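Local coordinates for protein microbial collagenase (Bacillus anthracis, PDB 5SV5) that is the pre-peptidase C-terminal domain of a collagen-degrading metallopeptidase, probably a non-catalytic accessory module that helps the enzyme engage its substrate, at residues 41-44 and 50-53. Sequence-based numbering, arbitrary orientation.
Sequences ISVL and GMTW
Trp53 NE1, the one polar side-chain atom among the residues that meet here, is hydrogen-bonded to the backbone carbonyl oxygen of Ile75; with its polar corner thus satisfied, the indole offers carbon surface to Ile41 and Val43. Ile41 covers one face. Its CG2 stands 3.8 Å from the centroid of the six-membered ring and 21° off the ring normal, a CH-pi contact displaced toward the rim, with CZ2 of Trp53 3.6 Å from that methyl. The torsion explains the placement: chi1 of -60° sets CG2 opposite the backbone N of Ile41 and over the benzo ring. Ile41 CB also lies 3.6 Å from Trp53 CZ2, so the branch point packs as well as the methyl. Val43 meets the other end of the indole, where its CG2 approaches Trp53 CD1 obliquely at 3.5 Å. Its second methyl serves a different partner: CG1 touches CE of Met51, present as selenomethionine, at 3.7 Å. That chain is extended at chi2 and then bends at chi3 (-65°), which carries its terminal methyl to the valine. All four touching side chains are buried, and the two segments together bury 244 Å². They run nearly antiparallel, with axes 8.4 Å apart, too far for backbone pairing; side chains make the contact, with the carbonyl oxygen of Ile41 also against the indole at Trp53 CZ2 (3.6 Å), as expected of strands facing each other through the core of a beta-sandwich. The alternation agrees, since Ser42 turns away and its OG bonds to Glu76. Strand 37-45 pairs with strands 74-81 and 98-104, which add Ile75 and Tyr100 beside Met51, whereas strand 84-92, which with 66-71 flanks 51-57, adds from that layer Leu88 against Trp53 and Val90 against Met51.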
loop_
_atom_site.group_PDB
_atom_site.type_symbol
_atom_site.label_atom_id
_atom_site.label_comp_id
_atom_site.label_asym_id
_atom_site.label_seq_id
_atom_site.Cartn_x
_atom_site.Cartn_y
_atom_site.Cartn_z
ATOM N N ILE A 41 -4.727 -7.248 -0.311
ATOM C CA ILE A 41 -4.231 -5.983 0.248
ATOM C C ILE A 41 -5.436 -5.079 0.456
ATOM O O ILE A 41 -6.163 -4.787 -0.498
ATOM C CB ILE A 41 -3.181 -5.311 -0.656
ATOM C CG1 ILE A 41 -1.970 -6.233 -0.835
ATOM C CG2 ILE A 41 -2.761 -3.961 -0.085
ATOM C CD1 ILE A 41 -0.910 -5.711 -1.772
ATOM N N SER A 42 -5.635 -4.638 1.697
ATOM C CA SER A 42 -6.768 -3.811 2.044
ATOM C C SER A 42 -6.320 -2.671 2.935
ATOM O O SER A 42 -5.648 -2.898 3.941
ATOM C CB SER A 42 -7.801 -4.669 2.781
ATOM O OG SER A 42 -8.913 -3.940 3.217
ATOM N N VAL A 43 -6.702 -1.455 2.567
ATOM C CA VAL A 43 -6.452 -0.268 3.375
ATOM C C VAL A 43 -7.789 0.334 3.770
ATOM O O VAL A 43 -8.624 0.607 2.910
ATOM C CB VAL A 43 -5.594 0.765 2.618
ATOM C CG1 VAL A 43 -5.499 2.075 3.392
ATOM C CG2 VAL A 43 -4.200 0.192 2.360
ATOM N N LEU A 44 -7.989 0.518 5.073
ATOM C CA LEU A 44 -9.194 1.163 5.593
ATOM C C LEU A 44 -8.891 2.652 5.716
ATOM O O LEU A 44 -8.008 3.066 6.471
ATOM C CB LEU A 44 -9.596 0.566 6.942
ATOM C CG LEU A 44 -9.823 -0.957 6.899
ATOM C CD1 LEU A 44 -10.190 -1.497 8.272
ATOM C CD2 LEU A 44 -10.790 -1.403 5.821
ATOM N N GLY A 50 -8.853 11.672 0.303
ATOM C CA GLY A 50 -8.477 11.262 -1.057
ATOM C C GLY A 50 -7.167 10.511 -1.007
ATOM O O GLY A 50 -6.101 11.121 -1.104
HETATM N N MSE A 51 -7.244 9.199 -0.828
HETATM C CA MSE A 51 -6.051 8.340 -0.727
HETATM C C MSE A 51 -6.274 7.044 -1.476
HETATM O O MSE A 51 -7.416 6.652 -1.775
HETATM C CB MSE A 51 -5.657 8.112 0.740
HETATM C CG MSE A 51 -6.710 7.261 1.461
HETATM SE SE MSE A 51 -6.116 6.749 3.279
HETATM C CE MSE A 51 -4.614 5.633 2.693
ATOM N N THR A 52 -5.169 6.380 -1.779
ATOM C CA THR A 52 -5.208 5.111 -2.475
ATOM C C THR A 52 -3.904 4.364 -2.218
ATOM O O THR A 52 -3.093 4.782 -1.388
ATOM C CB THR A 52 -5.501 5.313 -3.978
ATOM O OG1 THR A 52 -5.824 4.056 -4.566
ATOM C CG2 THR A 52 -4.350 5.964 -4.704
ATOM N N TRP A 53 -3.709 3.244 -2.911
ATOM C CA TRP A 53 -2.424 2.574 -2.874
ATOM C C TRP A 53 -2.127 1.953 -4.234
ATOM O O TRP A 53 -3.046 1.634 -5.009
ATOM C CB TRP A 53 -2.342 1.517 -1.750
ATOM C CG TRP A 53 -3.285 0.352 -1.851
ATOM C CD1 TRP A 53 -4.450 0.202 -1.169
ATOM C CD2 TRP A 53 -3.135 -0.829 -2.656
ATOM N NE1 TRP A 53 -5.050 -0.997 -1.497
ATOM C CE2 TRP A 53 -4.263 -1.646 -2.418
ATOM C CE3 TRP A 53 -2.158 -1.274 -3.559
ATOM C CZ2 TRP A 53 -4.442 -2.881 -3.062
ATOM C CZ3 TRP A 53 -2.354 -2.481 -4.211
ATOM C CH2 TRP A 53 -3.481 -3.274 -3.956
#